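Local coordinates for protein muramidase (PDB 6ZM8) that probably cleaves the glycan strands of bacterial peptidoglycan as a fungal lysozyme-type muramidase of glycoside hydrolase family 25, at residues 4-9 / 188-193; 158-163 / 178-183. One frame throughout, in Å; residues are numbered along the deposited sequence.

Interaction 1: 4-9 / 188-193; sequences GFDISG and GGDSNW
Asp6 and Asp190 form a hydrogen-bonded antiparallel pair between strands 4-7 and 190-193. Asp6 N donates to Asp190 O at 2.9 Å, and Asp190 N donates back to Asp6 O. Gly4 and Asn192 make a second such pair. Phe5 and Ser191 lie between them as a non-hydrogen-bonded pair. The Asp6 side chain leaves its strand on the face that also carries Asp190 and Asn192. With chi1 at 61°, its CG stands between the backbone N and the carbonyl carbon, which swings the carboxylate across to the other strand. Asp6 CB lies 3.9 Å from Asn192 ND2. Asp6 CG lies 3.6 Å from Asp190 CB. The two oxygens then take different partners. Asp6 OD1 comes within 2.5 Å of Asp190 OD2, with the carboxylate planes 46° apart. Asp6 OD2 uses its anti lone pair to accept from Asn192 ND2 at 2.9 Å, close to the Asn192 amide plane. It also accepts from Gln180 NE2, so two amides restrain the rotation of the carboxylate. Gly189 CA sits 3.3 Å from Asp6 O, and a CB there would clash with that oxygen. Phe5, on the opposite face, packs on Phe16 of helix 16-22, and Ile7 reaches the same phenylalanine. Strand 2-7 is itself flanked by parallel strand 26-33 and antiparallel strand 190-194, so this contact joins the first barrel strand to the last.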
ATOM      1  N   GLY A   4       5.386 -12.095  -1.277  1.00  5.04           N
ATOM      2  CA  GLY A   4       5.286 -11.382  -0.026  1.00  5.02           C
ATOM      3  C   GLY A   4       3.830 -11.364   0.422  1.00  4.78           C
ATOM      4  O   GLY A   4       2.997 -12.119  -0.064  1.00  5.01           O
ATOM      5  N   PHE A   5       3.534 -10.489   1.397  1.00  4.85           N
ATOM      6  CA  PHE A   5       2.231 -10.562   2.047  1.00  4.79           C
ATOM      7  C   PHE A   5       1.932  -9.214   2.716  1.00  4.51           C
ATOM      8  O   PHE A   5       2.739  -8.290   2.684  1.00  4.85           O
ATOM      9  CB  PHE A   5       2.138 -11.775   3.006  1.00  5.23           C
ATOM     10  CG  PHE A   5       2.961 -11.740   4.269  1.00  5.35           C
ATOM     11  CD1 PHE A   5       4.353 -11.851   4.257  1.00  6.21           C
ATOM     12  CD2 PHE A   5       2.332 -11.662   5.500  1.00  6.01           C
ATOM     13  CE1 PHE A   5       5.081 -11.899   5.431  1.00  6.80           C
ATOM     14  CE2 PHE A   5       3.049 -11.725   6.689  1.00  6.83           C
ATOM     15  CZ  PHE A   5       4.427 -11.862   6.648  1.00  6.83           C
ATOM     16  N   ASP A   6       0.739  -9.119   3.304  1.00  4.73           N
ATOM     17  CA  ASP A   6       0.393  -7.926   4.066  1.00  4.69           C
ATOM     18  C   ASP A   6      -0.532  -8.318   5.211  1.00  4.66           C
ATOM     19  O   ASP A   6      -1.251  -9.316   5.158  1.00  5.30           O
ATOM     20  CB  ASP A   6      -0.218  -6.801   3.193  1.00  4.89           C
ATOM     21  CG  ASP A   6      -1.497  -7.217   2.502  1.00  4.96           C
ATOM     22  OD1 ASP A   6      -2.558  -7.185   3.189  1.00  5.76           O
ATOM     23  OD2 ASP A   6      -1.440  -7.590   1.306  1.00  5.22           O
ATOM     24  N   ILE A   7      -0.438  -7.508   6.253  1.00  4.84           N
ATOM     25  CA  ILE A   7      -1.112  -7.739   7.537  1.00  5.13           C
ATOM     26  C   ILE A   7      -1.553  -6.402   8.129  1.00  5.10           C
ATOM     27  O   ILE A   7      -1.056  -5.321   7.792  1.00  5.38           O
ATOM     28  CB  ILE A   7      -0.195  -8.492   8.523  1.00  5.69           C
ATOM     29  CG1 ILE A   7       1.096  -7.695   8.799  1.00  6.19           C
ATOM     30  CG2 ILE A   7       0.089  -9.910   8.034  1.00  6.38           C
ATOM     31  CD1 ILE A   7       2.116  -8.448   9.632  1.00  7.13           C
ATOM     32  N   SER A   8      -2.483  -6.535   9.071  1.00  5.93           N
ATOM     33  CA  SER A   8      -3.000  -5.413   9.851  1.00  5.92           C
ATOM     34  C   SER A   8      -3.254  -5.898  11.264  1.00  6.00           C
ATOM     35  O   SER A   8      -2.913  -7.034  11.635  1.00  6.68           O
ATOM     36  CB  SER A   8      -4.279  -4.866   9.242  1.00  6.83           C
ATOM     37  OG  SER A   8      -5.337  -5.789   9.436  1.00  7.88           O
ATOM     38  N   GLY A   9      -3.908  -5.064  12.072  1.00  6.97           N
ATOM     39  CA  GLY A   9      -4.306  -5.488  13.414  1.00  7.94           C
ATOM     40  C   GLY A   9      -5.361  -6.569  13.395  1.00  8.04           C
ATOM     41  O   GLY A   9      -5.688  -7.093  14.492  1.00 10.63           O
ATOM     42  N   GLY A 188      -2.442 -15.839   8.275  1.00  7.33           N
ATOM     43  CA  GLY A 188      -3.386 -14.745   8.336  1.00  7.31           C
ATOM     44  C   GLY A 188      -2.837 -13.540   7.564  1.00  6.55           C
ATOM     45  O   GLY A 188      -1.658 -13.202   7.690  1.00  7.24           O
ATOM     46  N   GLY A 189      -3.710 -12.906   6.803  1.00  6.48           N
ATOM     47  CA  GLY A 189      -3.344 -11.767   5.977  1.00  6.32           C
ATOM     48  C   GLY A 189      -3.562 -12.061   4.515  1.00  5.52           C
ATOM     49  O   GLY A 189      -4.215 -13.033   4.135  1.00  6.16           O
ATOM     50  N   ASP A 190      -3.017 -11.170   3.684  1.00  5.43           N
ATOM     51  CA  ASP A 190      -3.176 -11.289   2.247  1.00  4.99           C
ATOM     52  C   ASP A 190      -1.850 -11.642   1.582  1.00  5.00           C
ATOM     53  O   ASP A 190      -0.793 -11.322   2.106  1.00  5.55           O
ATOM     54  CB  ASP A 190      -3.705  -9.982   1.634  1.00  5.47           C
ATOM     55  CG  ASP A 190      -4.904  -9.474   2.413  1.00  6.28           C
ATOM     56  OD1 ASP A 190      -5.890 -10.161   2.521  1.00  7.82           O
ATOM     57  OD2 ASP A 190      -4.809  -8.309   2.967  1.00  6.38           O
ATOM     58  N   SER A 191      -1.926 -12.292   0.417  1.00  5.02           N
ATOM     59  CA  SER A 191      -0.732 -12.683  -0.313  1.00  4.85           C
ATOM     60  C   SER A 191      -0.512 -11.765  -1.513  1.00  4.71           C
ATOM     61  O   SER A 191      -1.466 -11.426  -2.214  1.00  5.00           O
ATOM     62  CB  SER A 191      -0.840 -14.118  -0.828  1.00  5.34           C
ATOM     63  OG  SER A 191      -1.104 -15.019   0.250  1.00  5.85           O
ATOM     64  N   ASN A 192       0.760 -11.429  -1.746  1.00  4.86           N
ATOM     65  CA  ASN A 192       1.155 -10.547  -2.831  1.00  4.83           C
ATOM     66  C   ASN A 192       2.282 -11.174  -3.658  1.00  4.93           C
ATOM     67  O   ASN A 192       3.139 -11.896  -3.156  1.00  5.79           O
ATOM     68  CB  ASN A 192       1.700  -9.214  -2.289  1.00  4.99           C
ATOM     69  CG  ASN A 192       0.630  -8.488  -1.503  1.00  4.74           C
ATOM     70  OD1 ASN A 192      -0.410  -8.135  -2.047  1.00  5.05           O
ATOM     71  ND2 ASN A 192       0.884  -8.273  -0.205  1.00  5.58           N
ATOM     72  N   TRP A 193       2.309 -10.771  -4.932  1.00  4.94           N
ATOM     73  CA  TRP A 193       3.478 -10.927  -5.795  1.00  5.40           C
ATOM     74  C   TRP A 193       4.084  -9.565  -6.052  1.00  5.37           C
ATOM     75  O   TRP A 193       3.363  -8.599  -6.324  1.00  6.20           O
ATOM     76  CB  TRP A 193       3.110 -11.528  -7.151  1.00  5.97           C
ATOM     77  CG  TRP A 193       2.556 -12.919  -7.099  1.00  6.22           C
ATOM     78  CD1 TRP A 193       1.346 -13.327  -7.556  1.00  6.48           C
ATOM     79  CD2 TRP A 193       3.175 -14.108  -6.550  1.00  6.93           C
ATOM     80  NE1 TRP A 193       1.163 -14.671  -7.368  1.00  7.05           N
ATOM     81  CE2 TRP A 193       2.244 -15.179  -6.703  1.00  7.04           C
ATOM     82  CE3 TRP A 193       4.401 -14.372  -5.936  1.00  8.05           C
ATOM     83  CZ2 TRP A 193       2.517 -16.479  -6.249  1.00  8.15           C
ATOM     84  CZ3 TRP A 193       4.664 -15.653  -5.486  1.00  9.08           C
ATOM     85  CH2 TRP A 193       3.741 -16.687  -5.650  1.00  8.87           C
TER

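Interaction 2: 158-163 / 178-183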
ATOM      1  N   TRP A 158      -0.193  -1.209  -6.771  1.00  4.42           N
ATOM      2  CA  TRP A 158      -0.458  -2.421  -5.986  1.00  4.44           C
ATOM      3  C   TRP A 158      -1.939  -2.759  -6.247  1.00  4.33           C
ATOM      4  O   TRP A 158      -2.835  -2.116  -5.709  1.00  5.20           O
ATOM      5  CB  TRP A 158      -0.146  -2.161  -4.522  1.00  4.29           C
ATOM      6  CG  TRP A 158      -0.338  -3.308  -3.595  1.00  4.31           C
ATOM      7  CD1 TRP A 158      -0.659  -4.604  -3.872  1.00  4.66           C
ATOM      8  CD2 TRP A 158      -0.200  -3.225  -2.163  1.00  4.46           C
ATOM      9  NE1 TRP A 158      -0.752  -5.338  -2.697  1.00  4.93           N
ATOM     10  CE2 TRP A 158      -0.483  -4.504  -1.640  1.00  4.82           C
ATOM     11  CE3 TRP A 158       0.064  -2.165  -1.284  1.00  4.88           C
ATOM     12  CZ2 TRP A 158      -0.526  -4.759  -0.267  1.00  5.60           C
ATOM     13  CZ3 TRP A 158      -0.006  -2.401   0.083  1.00  5.66           C
ATOM     14  CH2 TRP A 158      -0.297  -3.688   0.574  1.00  6.11           C
ATOM     15  N   ILE A 159      -2.152  -3.703  -7.156  1.00  4.73           N
ATOM     16  CA  ILE A 159      -3.507  -4.007  -7.625  1.00  4.64           C
ATOM     17  C   ILE A 159      -4.040  -5.224  -6.878  1.00  4.51           C
ATOM     18  O   ILE A 159      -3.295  -6.187  -6.676  1.00  5.35           O
ATOM     19  CB  ILE A 159      -3.497  -4.214  -9.151  1.00  5.36           C
ATOM     20  CG1 ILE A 159      -4.896  -4.185  -9.757  1.00  6.67           C
ATOM     21  CG2 ILE A 159      -2.725  -5.462  -9.591  1.00  6.20           C
ATOM     22  CD1 ILE A 159      -5.576  -2.839  -9.650  1.00  7.03           C
ATOM     23  N   ALA A 160      -5.319  -5.200  -6.542  1.00  4.75           N
ATOM     24  CA  ALA A 160      -5.949  -6.334  -5.875  1.00  5.00           C
ATOM     25  C   ALA A 160      -6.948  -7.011  -6.828  1.00  5.25           C
ATOM     26  O   ALA A 160      -7.848  -6.361  -7.360  1.00  5.65           O
ATOM     27  CB  ALA A 160      -6.638  -5.923  -4.605  1.00  5.90           C
ATOM     28  N   ARG A 161      -6.795  -8.332  -6.960  1.00  5.43           N
ATOM     29  CA  ARG A 161      -7.770  -9.149  -7.696  1.00  5.70           C
ATOM     30  C   ARG A 161      -7.499 -10.610  -7.312  1.00  5.80           C
ATOM     31  O   ARG A 161      -6.420 -11.136  -7.628  1.00  6.14           O
ATOM     32  CB  ARG A 161      -7.664  -8.991  -9.201  1.00  6.57           C
ATOM     33  CG  ARG A 161      -8.771  -9.758  -9.927  1.00  7.79           C
ATOM     34  CD  ARG A 161      -8.570  -9.830 -11.408  1.00  9.84           C
ATOM     35  NE  ARG A 161      -9.737 -10.340 -12.067  1.00 11.48           N
ATOM     36  CZ  ARG A 161      -9.692 -11.075 -13.135  1.00 13.25           C
ATOM     37  NH1 ARG A 161      -8.599 -11.579 -13.651  1.00 15.14           N
ATOM     38  NH2 ARG A 161     -10.804 -11.319 -13.783  1.00 18.94           N
ATOM     39  N   TYR A 162      -8.450 -11.238  -6.658  1.00  6.15           N
ATOM     40  CA  TYR A 162      -8.238 -12.610  -6.172  1.00  6.54           C
ATOM     41  C   TYR A 162      -8.769 -13.550  -7.251  1.00  7.08           C
ATOM     42  O   TYR A 162      -9.947 -13.931  -7.275  1.00  8.11           O
ATOM     43  CB  TYR A 162      -8.901 -12.851  -4.818  1.00  7.26           C
ATOM     44  CG  TYR A 162      -8.499 -11.891  -3.731  1.00  6.73           C
ATOM     45  CD1 TYR A 162      -7.391 -11.027  -3.848  1.00  6.29           C
ATOM     46  CD2 TYR A 162      -9.245 -11.814  -2.585  1.00  7.34           C
ATOM     47  CE1 TYR A 162      -7.091 -10.122  -2.854  1.00  6.31           C
ATOM     48  CE2 TYR A 162      -8.958 -10.906  -1.581  1.00  7.71           C
ATOM     49  CZ  TYR A 162      -7.885 -10.040  -1.727  1.00  7.08           C
ATOM     50  OH  TYR A 162      -7.647  -9.155  -0.726  1.00  8.43           O
ATOM     51  N   ALA A 163      -7.887 -13.861  -8.192  1.00  7.80           N
ATOM     52  CA  ALA A 163      -8.216 -14.594  -9.400  1.00  8.36           C
ATOM     53  C   ALA A 163      -6.950 -15.224  -9.930  1.00  8.83           C
ATOM     54  O   ALA A 163      -5.847 -14.944  -9.462  1.00  9.11           O
ATOM     55  CB  ALA A 163      -8.836 -13.698 -10.460  1.00  9.15           C
ATOM     56  N   PHE A 178       2.975  -4.532  -7.415  1.00  4.87           N
ATOM     57  CA  PHE A 178       2.527  -5.613  -6.541  1.00  4.75           C
ATOM     58  C   PHE A 178       1.119  -6.036  -7.000  1.00  4.64           C
ATOM     59  O   PHE A 178       0.333  -5.201  -7.441  1.00  4.90           O
ATOM     60  CB  PHE A 178       2.451  -5.150  -5.076  1.00  4.88           C
ATOM     61  CG  PHE A 178       3.780  -4.700  -4.507  1.00  5.08           C
ATOM     62  CD1 PHE A 178       4.717  -5.631  -4.082  1.00  5.57           C
ATOM     63  CD2 PHE A 178       4.068  -3.342  -4.387  1.00  5.68           C
ATOM     64  CE1 PHE A 178       5.913  -5.210  -3.509  1.00  6.04           C
ATOM     65  CE2 PHE A 178       5.264  -2.927  -3.834  1.00  6.26           C
ATOM     66  CZ  PHE A 178       6.186  -3.866  -3.384  1.00  6.06           C
ATOM     67  N   TRP A 179       0.819  -7.316  -6.790  1.00  4.86           N
ATOM     68  CA  TRP A 179      -0.509  -7.878  -7.065  1.00  4.64           C
ATOM     69  C   TRP A 179      -0.932  -8.666  -5.832  1.00  4.60           C
ATOM     70  O   TRP A 179      -0.277  -9.649  -5.453  1.00  5.07           O
ATOM     71  CB  TRP A 179      -0.464  -8.793  -8.298  1.00  5.39           C
ATOM     72  CG  TRP A 179      -1.719  -9.585  -8.540  1.00  5.47           C
ATOM     73  CD1 TRP A 179      -2.998  -9.356  -8.124  1.00  5.62           C
ATOM     74  CD2 TRP A 179      -1.747 -10.831  -9.272  1.00  6.00           C
ATOM     75  NE1 TRP A 179      -3.827 -10.348  -8.560  1.00  5.76           N
ATOM     76  CE2 TRP A 179      -3.090 -11.284  -9.242  1.00  6.05           C
ATOM     77  CE3 TRP A 179      -0.790 -11.605  -9.932  1.00  6.69           C
ATOM     78  CZ2 TRP A 179      -3.483 -12.504  -9.793  1.00  7.40           C
ATOM     79  CZ3 TRP A 179      -1.165 -12.797 -10.483  1.00  8.18           C
ATOM     80  CH2 TRP A 179      -2.499 -13.242 -10.402  1.00  8.67           C
ATOM     81  N   GLN A 180      -2.006  -8.201  -5.185  1.00  4.59           N
ATOM     82  CA  GLN A 180      -2.621  -8.911  -4.063  1.00  4.59           C
ATOM     83  C   GLN A 180      -3.608  -9.925  -4.673  1.00  4.70           C
ATOM     84  O   GLN A 180      -4.629  -9.542  -5.233  1.00  5.14           O
ATOM     85  CB  GLN A 180      -3.356  -7.949  -3.146  1.00  4.53           C
ATOM     86  CG  GLN A 180      -3.659  -8.582  -1.787  1.00  4.83           C
ATOM     87  CD  GLN A 180      -4.499  -7.614  -0.979  1.00  5.02           C
ATOM     88  OE1 GLN A 180      -5.673  -7.373  -1.332  1.00  5.54           O
ATOM     89  NE2 GLN A 180      -3.921  -6.999   0.029  1.00  5.86           N
ATOM     90  N   TYR A 181      -3.246 -11.206  -4.559  1.00  5.18           N
ATOM     91  CA  TYR A 181      -3.921 -12.258  -5.314  1.00  5.44           C
ATOM     92  C   TYR A 181      -4.748 -13.206  -4.436  1.00  5.38           C
ATOM     93  O   TYR A 181      -5.505 -13.995  -4.986  1.00  6.05           O
ATOM     94  CB  TYR A 181      -2.945 -13.021  -6.222  1.00  5.91           C
ATOM     95  CG  TYR A 181      -1.909 -13.825  -5.480  1.00  5.87           C
ATOM     96  CD1 TYR A 181      -0.735 -13.236  -4.994  1.00  5.85           C
ATOM     97  CD2 TYR A 181      -2.081 -15.184  -5.271  1.00  6.62           C
ATOM     98  CE1 TYR A 181       0.214 -13.986  -4.302  1.00  5.96           C
ATOM     99  CE2 TYR A 181      -1.143 -15.937  -4.595  1.00  6.61           C
ATOM    100  CZ  TYR A 181      -0.001 -15.332  -4.084  1.00  6.36           C
ATOM    101  OH  TYR A 181       0.875 -16.109  -3.381  1.00  7.16           O
ATOM    102  N   ASN A 182      -4.640 -13.104  -3.106  1.00  5.28           N
ATOM    103  CA  ASN A 182      -5.587 -13.784  -2.236  1.00  5.66           C
ATOM    104  C   ASN A 182      -5.579 -13.080  -0.879  1.00  5.47           C
ATOM    105  O   ASN A 182      -4.714 -12.264  -0.594  1.00  5.58           O
ATOM    106  CB  ASN A 182      -5.319 -15.308  -2.131  1.00  6.17           C
ATOM    107  CG  ASN A 182      -4.039 -15.654  -1.415  1.00  5.98           C
ATOM    108  OD1 ASN A 182      -3.764 -15.161  -0.311  1.00  6.14           O
ATOM    109  ND2 ASN A 182      -3.252 -16.533  -2.014  1.00  7.07           N
ATOM    110  N   ASP A 183      -6.586 -13.443  -0.075  1.00  6.09           N
ATOM    111  CA  ASP A 183      -6.693 -13.025   1.319  1.00  6.33           C
ATOM    112  C   ASP A 183      -6.483 -14.203   2.272  1.00  6.81           C
ATOM    113  O   ASP A 183      -7.104 -14.261   3.360  1.00  8.25           O
ATOM    114  CB  ASP A 183      -7.964 -12.267   1.606  1.00  7.44           C
ATOM    115  CG  ASP A 183      -9.244 -13.019   1.333  1.00  8.88           C
ATOM    116  OD1 ASP A 183      -9.194 -14.181   0.958  1.00  9.85           O
ATOM    117  OD2 ASP A 183     -10.325 -12.412   1.526  1.00 11.71           O
TER
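The Trp179 indole bonds to the backbone of the neighbouring strand, beyond that strand's last residue. Trp179 NE1 donates to Arg161 O at 2.9 Å, in the carbonyl plane and on a lone pair. CG of Trp179 is anti to the backbone N (chi1 171°), and this lays the indole edge along segment 158-163. Farther along that edge, Trp179 CZ2 meets Ala163 O at 3.4 Å. A phenylalanine here would lack the indole N-H and would probably leave Arg161 O without this donor and the chain after strand 157-160 less firmly tied. The backbones pair in parallel. Ile159 N donates to Phe178 O, Gln180 N to Ile159 O at 2.8 Å, and Arg161 N to Gln180 O. These are adjacent strands of the TIM-barrel-like fold of family 25, and strand 157-160 pairs with 133-136 on its other side. Trp158 and Gln180 lie on one face, Ile159 and Trp179 on the other. The edge of the Phe178 ring points at the face of the Trp158 five-membered ring, with planes 62° apart, and Phe178 CB approaches Trp158 CD1 at 3.4 Å. Past the strands, Tyr162 centres an inverse gamma turn. One face of its ring lies over the backbone of Asn182 and Asp183, and Gln180 O meets the ring edge. Tyr162 OH donates to Gln180 OE1 at 2.7 Å, from above the carbonyl plane. The same oxygen bonds Tyr135 OH.

In the fold
Interactions 1 and 2 lie side by side in the barrel wall, their centres 10 Å apart. Strand 178-182 belongs to interaction 2 and pairs antiparallel with strand 190-194 of interaction 1. Three side-chain bonds tie them. Gln180 joins them, its NE2 2.9 Å from Asp6 OD2 and its OE1 on Tyr162. Asn192 OD1 takes the indole N-H of Trp158. On the other face, Ser191 OG lies 2.7 Å from Asn182 OD1. In family 25 the active site lies at the C-terminal end of the parallel barrel strands, and Asp6, near that end of its strand, is probably close to it.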